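Local coordinates for cellulose biosynthesis protein BcsG (Salmonella typhimurium LT2, PDB 5OLT) that is required for cellulose biosynthesis, this chain being its extramembrane, zinc-binding domain of the alkaline phosphatase family, at residues A[102-114]-A[122-135]. Numbering follows the deposited sequence. Where two conformers were deposited one is given.
Sequences SGPAAIRLLRASC and LYQPANNECYLFDN. With ZN (zinc ion), chain B.
R111, the first residue beyond helix 102-110, reaches into the segment 122-131, its CG beside the backbone N (chi1 -64°) and the chain extended from there, and clasps one backbone oxygen end-on: NH1 and NH2 both donate to O of Q124, at 3.0 and 3.1 Å. NH1 lies in line with that C=O and NH2 above the carbonyl plane, both bonds being bent at the hydrogen. The guanidinium is sandwiched, with the carbonyl oxygen of L122 over one face and CB of A126 and the hydroxyl of Y131 over the other. Y131 lies alongside R111, the planes of ring and guanidinium 63° apart and CG of R111 over the ring face; its OH accepts a nearly linear bond (166°) from N of A126. NH2 of R111 also bonds to the backbone O of N163. Toward the helix start, the methyls of L122 meet P104, I107 and R108: CD1 touches CB of P104 and lies over a face of the R108 guanidinium, which itself bonds to P117, while CD2 meets CG2 of I107 and CG of R108. The Y123 hydroxyl abuts the P104 ring and bonds to E159. At the other end the C114-C130 disulfide joins the type I turn R111-C114 to the 3-10 segment 128-130, beside the backbone bond from N of S113 to O of C130 (3.1 Å). O of L110 takes N of L132 (3.0 Å) and a water that also receives N of F133, linking the C-terminal end of helix 102-110 to the start of helix 132-138. S102, at the N-terminus of helix 102-110, binds zinc with C67, E266 and H267, a placement consistent with the nucleophile of the alkaline phosphatase family. Helix 318-328 packs on R108, L109, A112 and L132, helix 156-162 touches A106 and I107, and strand 210-216 of the central mixed sheet meets L109, L110 and F133.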
loop_
_atom_site.group_PDB
_atom_site.type_symbol
_atom_site.label_atom_id
_atom_site.label_comp_id
_atom_site.label_asym_id
_atom_site.label_seq_id
_atom_site.Cartn_x
_atom_site.Cartn_y
_atom_site.Cartn_z
ATOM N N SER A 102 0.839 -12.005 2.508
ATOM C CA SER A 102 -0.300 -11.315 1.922
ATOM C C SER A 102 -1.362 -10.890 2.923
ATOM O O SER A 102 -1.833 -9.743 2.881
ATOM C CB SER A 102 -0.978 -12.223 0.892
ATOM O OG SER A 102 -0.056 -12.659 -0.100
ATOM N N GLY A 103 -1.742 -11.802 3.834
ATOM C CA GLY A 103 -2.804 -11.478 4.793
ATOM C C GLY A 103 -2.458 -10.291 5.664
ATOM O O GLY A 103 -3.201 -9.306 5.710
ATOM N N PRO A 104 -1.290 -10.338 6.315
ATOM C CA PRO A 104 -0.916 -9.199 7.154
ATOM C C PRO A 104 -0.747 -7.919 6.337
ATOM O O PRO A 104 -1.055 -6.842 6.856
ATOM C CB PRO A 104 0.416 -9.621 7.760
ATOM C CG PRO A 104 0.554 -11.055 7.514
ATOM C CD PRO A 104 -0.426 -11.521 6.507
ATOM N N ALA A 105 -0.274 -8.010 5.083
ATOM C CA ALA A 105 -0.158 -6.806 4.266
ATOM C C ALA A 105 -1.487 -6.150 4.032
ATOM O O ALA A 105 -1.598 -4.911 4.120
ATOM C CB ALA A 105 0.490 -7.125 2.935
ATOM N N ALA A 106 -2.484 -6.956 3.698
ATOM C CA ALA A 106 -3.816 -6.411 3.425
ATOM C C ALA A 106 -4.419 -5.804 4.689
ATOM O O ALA A 106 -5.008 -4.715 4.647
ATOM C CB ALA A 106 -4.719 -7.488 2.879
ATOM N N ILE A 107 -4.245 -6.468 5.844
ATOM C CA ILE A 107 -4.757 -5.914 7.084
ATOM C C ILE A 107 -4.056 -4.586 7.411
ATOM O O ILE A 107 -4.715 -3.624 7.814
ATOM C CB ILE A 107 -4.559 -6.909 8.255
ATOM C CG1 ILE A 107 -5.304 -8.233 7.974
ATOM C CG2 ILE A 107 -5.130 -6.315 9.547
ATOM C CD1 ILE A 107 -4.840 -9.344 8.905
ATOM N N ARG A 108 -2.732 -4.511 7.220
ATOM C CA ARG A 108 -2.009 -3.272 7.491
ATOM C C ARG A 108 -2.555 -2.131 6.608
ATOM O O ARG A 108 -2.739 -1.019 7.074
ATOM C CB ARG A 108 -0.521 -3.468 7.285
ATOM C CG ARG A 108 0.116 -4.322 8.379
ATOM C CD ARG A 108 1.624 -4.487 8.193
ATOM N NE ARG A 108 2.195 -5.269 9.311
ATOM C CZ ARG A 108 2.394 -4.787 10.543
ATOM N NH1 ARG A 108 2.161 -3.506 10.843
ATOM N NH2 ARG A 108 2.833 -5.616 11.509
ATOM N N LEU A 109 -2.779 -2.410 5.333
ATOM C CA LEU A 109 -3.320 -1.393 4.437
ATOM C C LEU A 109 -4.741 -0.983 4.838
ATOM O O LEU A 109 -5.065 0.216 4.845
ATOM C CB LEU A 109 -3.330 -1.954 3.002
ATOM C CG LEU A 109 -3.949 -1.077 1.892
ATOM C CD1 LEU A 109 -3.408 0.337 1.843
ATOM C CD2 LEU A 109 -3.676 -1.760 0.573
ATOM N N LEU A 110 -5.578 -1.960 5.205
ATOM C CA LEU A 110 -6.941 -1.644 5.635
ATOM C C LEU A 110 -6.962 -0.854 6.951
ATOM O O LEU A 110 -7.888 -0.066 7.188
ATOM C CB LEU A 110 -7.838 -2.907 5.683
ATOM C CG LEU A 110 -8.022 -3.499 4.277
ATOM C CD1 LEU A 110 -8.539 -4.910 4.379
ATOM C CD2 LEU A 110 -8.958 -2.654 3.430
ATOM N N ARG A 111 -5.878 -0.959 7.729
ATOM C CA ARG A 111 -5.746 -0.199 8.971
ATOM C C ARG A 111 -4.812 1.012 8.789
ATOM O O ARG A 111 -4.174 1.480 9.731
ATOM C CB ARG A 111 -5.289 -1.103 10.112
ATOM C CG ARG A 111 -6.292 -2.184 10.465
ATOM C CD ARG A 111 -5.816 -2.983 11.668
ATOM N NE ARG A 111 -6.734 -4.088 11.904
ATOM C CZ ARG A 111 -6.665 -4.873 12.972
ATOM N NH1 ARG A 111 -5.738 -4.622 13.909
ATOM N NH2 ARG A 111 -7.575 -5.843 13.103
ATOM N N ALA A 112 -4.780 1.586 7.559
ATOM C CA ALA A 112 -3.816 2.641 7.244
ATOM C C ALA A 112 -3.975 3.946 8.055
ATOM O O ALA A 112 -3.051 4.759 8.037
ATOM C CB ALA A 112 -3.891 3.005 5.760
ATOM N N SER A 113 -5.157 4.160 8.687
ATOM C CA SER A 113 -5.402 5.458 9.319
ATOM C C SER A 113 -4.827 5.588 10.723
ATOM O O SER A 113 -4.906 6.674 11.287
ATOM C CB SER A 113 -6.891 5.770 9.304
ATOM O OG SER A 113 -7.372 5.829 7.941
ATOM N N CYS A 114 -4.179 4.541 11.241
ATOM C CA CYS A 114 -3.414 4.673 12.479
ATOM C C CYS A 114 -1.995 4.207 12.240
ATOM O O CYS A 114 -1.721 3.551 11.238
ATOM C CB CYS A 114 -4.000 3.795 13.577
ATOM S SG CYS A 114 -5.600 4.402 14.137
ATOM N N LEU A 122 -2.005 -6.764 14.981
ATOM C CA LEU A 122 -2.830 -6.911 13.742
ATOM C C LEU A 122 -3.998 -7.842 13.826
ATOM O O LEU A 122 -4.965 -7.723 13.050
ATOM C CB LEU A 122 -2.040 -7.484 12.566
ATOM C CG LEU A 122 -1.203 -6.570 11.785
ATOM C CD1 LEU A 122 -0.587 -7.373 10.646
ATOM C CD2 LEU A 122 -1.939 -5.330 11.303
ATOM N N TYR A 123 -3.874 -8.841 14.710
ATOM C CA TYR A 123 -4.845 -9.903 14.777
ATOM C C TYR A 123 -5.857 -9.740 15.924
ATOM O O TYR A 123 -6.613 -10.657 16.229
ATOM C CB TYR A 123 -4.143 -11.277 14.734
ATOM C CG TYR A 123 -3.615 -11.508 13.349
ATOM C CD1 TYR A 123 -4.434 -12.083 12.361
ATOM C CD2 TYR A 123 -2.318 -11.103 12.982
ATOM C CE1 TYR A 123 -3.977 -12.236 11.057
ATOM C CE2 TYR A 123 -1.871 -11.259 11.689
ATOM C CZ TYR A 123 -2.679 -11.836 10.737
ATOM O OH TYR A 123 -2.232 -12.004 9.435
ATOM N N GLN A 124 -5.840 -8.552 16.534
ATOM C CA GLN A 124 -6.770 -8.150 17.560
ATOM C C GLN A 124 -7.529 -6.960 16.987
ATOM O O GLN A 124 -7.008 -6.275 16.117
ATOM C CB GLN A 124 -5.993 -7.792 18.844
ATOM C CG GLN A 124 -5.140 -8.978 19.348
ATOM C CD GLN A 124 -3.990 -8.659 20.310
ATOM O OE1 GLN A 124 -3.606 -7.501 20.530
ATOM N NE2 GLN A 124 -3.414 -9.725 20.884
ATOM N N PRO A 125 -8.770 -6.710 17.439
ATOM C CA PRO A 125 -9.510 -5.542 16.932
ATOM C C PRO A 125 -8.732 -4.261 17.188
ATOM O O PRO A 125 -8.023 -4.142 18.214
ATOM C CB PRO A 125 -10.764 -5.544 17.780
ATOM C CG PRO A 125 -10.973 -6.983 18.114
ATOM C CD PRO A 125 -9.613 -7.597 18.256
ATOM N N ALA A 126 -8.788 -3.357 16.221
ATOM C CA ALA A 126 -8.225 -2.046 16.357
ATOM C C ALA A 126 -9.316 -1.026 16.675
ATOM O O ALA A 126 -10.503 -1.301 16.566
ATOM C CB ALA A 126 -7.478 -1.650 15.078
ATOM N N ASN A 127 -8.889 0.159 17.064
ATOM C CA ASN A 127 -9.790 1.271 17.212
ATOM C C ASN A 127 -10.539 1.506 15.875
ATOM O O ASN A 127 -9.941 1.394 14.789
ATOM C CB ASN A 127 -8.969 2.476 17.608
ATOM C CG ASN A 127 -9.814 3.630 18.020
ATOM O OD1 ASN A 127 -10.483 4.250 17.196
ATOM N ND2 ASN A 127 -9.811 3.924 19.313
ATOM N N ASN A 128 -11.834 1.824 15.929
ATOM C CA ASN A 128 -12.630 1.996 14.698
ATOM C C ASN A 128 -12.023 3.027 13.707
ATOM O O ASN A 128 -12.133 2.873 12.468
ATOM C CB ASN A 128 -14.074 2.378 15.037
ATOM C CG ASN A 128 -14.882 1.190 15.511
ATOM O OD1 ASN A 128 -14.826 0.099 14.922
ATOM N ND2 ASN A 128 -15.645 1.388 16.582
ATOM N N GLU A 129 -11.362 4.040 14.266
ATOM C CA GLU A 129 -10.776 5.145 13.471
ATOM C C GLU A 129 -9.561 4.705 12.656
ATOM O O GLU A 129 -9.064 5.442 11.819
ATOM C CB GLU A 129 -10.403 6.341 14.361
ATOM C CG GLU A 129 -9.160 6.162 15.228
ATOM C CD GLU A 129 -9.170 7.009 16.501
ATOM O OE1 GLU A 129 -10.120 7.797 16.704
ATOM O OE2 GLU A 129 -8.212 6.892 17.292
ATOM N N CYS A 130 -9.087 3.501 12.907
ATOM C CA CYS A 130 -7.912 3.014 12.199
ATOM C C CYS A 130 -8.252 2.453 10.822
ATOM O O CYS A 130 -7.350 2.369 9.966
ATOM C CB CYS A 130 -7.199 1.957 13.014
ATOM S SG CYS A 130 -6.606 2.578 14.612
ATOM N N TYR A 131 -9.514 2.106 10.599
ATOM C CA TYR A 131 -9.914 1.411 9.379
ATOM C C TYR A 131 -10.248 2.415 8.303
ATOM O O TYR A 131 -11.280 3.068 8.355
ATOM C CB TYR A 131 -11.082 0.456 9.621
ATOM C CG TYR A 131 -10.770 -0.651 10.602
ATOM C CD1 TYR A 131 -10.819 -0.415 11.982
ATOM C CD2 TYR A 131 -10.439 -1.928 10.147
ATOM C CE1 TYR A 131 -10.552 -1.435 12.890
ATOM C CE2 TYR A 131 -10.158 -2.954 11.061
ATOM C CZ TYR A 131 -10.254 -2.688 12.422
ATOM O OH TYR A 131 -9.975 -3.673 13.359
ATOM N N LEU A 132 -9.334 2.551 7.336
ATOM C CA LEU A 132 -9.460 3.577 6.304
ATOM C C LEU A 132 -10.840 3.553 5.611
ATOM O O LEU A 132 -11.476 4.628 5.416
ATOM C CB LEU A 132 -8.348 3.365 5.266
ATOM C CG LEU A 132 -8.384 4.245 4.007
ATOM C CD1 LEU A 132 -8.198 5.721 4.418
ATOM C CD2 LEU A 132 -7.293 3.755 3.033
ATOM N N PHE A 133 -11.286 2.376 5.199
ATOM C CA PHE A 133 -12.551 2.245 4.475
ATOM C C PHE A 133 -13.752 2.525 5.371
ATOM O O PHE A 133 -14.781 3.002 4.873
ATOM C CB PHE A 133 -12.651 0.903 3.732
ATOM C CG PHE A 133 -11.750 0.837 2.534
ATOM C CD1 PHE A 133 -10.400 0.517 2.666
ATOM C CD2 PHE A 133 -12.255 1.127 1.268
ATOM C CE1 PHE A 133 -9.563 0.491 1.547
ATOM C CE2 PHE A 133 -11.437 1.082 0.143
ATOM C CZ PHE A 133 -10.093 0.778 0.276
ATOM N N ASP A 134 -13.622 2.279 6.682
ATOM C CA ASP A 134 -14.718 2.644 7.599
ATOM C C ASP A 134 -14.810 4.139 7.777
ATOM O O ASP A 134 -15.914 4.691 7.843
ATOM C CB ASP A 134 -14.506 1.975 8.940
ATOM C CG ASP A 134 -14.903 0.525 8.922
ATOM O OD1 ASP A 134 -15.601 0.081 7.966
ATOM O OD2 ASP A 134 -14.523 -0.183 9.884
ATOM N N ASN A 135 -13.657 4.801 7.848
ATOM C CA ASN A 135 -13.614 6.257 7.909
ATOM C C ASN A 135 -14.309 6.824 6.675
ATOM O O ASN A 135 -15.073 7.789 6.780
ATOM C CB ASN A 135 -12.160 6.760 7.998
ATOM C CG ASN A 135 -11.506 6.413 9.339
ATOM O OD1 ASN A 135 -12.183 6.345 10.379
ATOM N ND2 ASN A 135 -10.210 6.184 9.330
HETATM ZN ZN ZN B . 0.906 -11.560 -1.464
HETATM O O HOH W 1 -10.411 -0.138 6.120
HETATM O O HOH W 2 1.637 -13.944 -1.298
#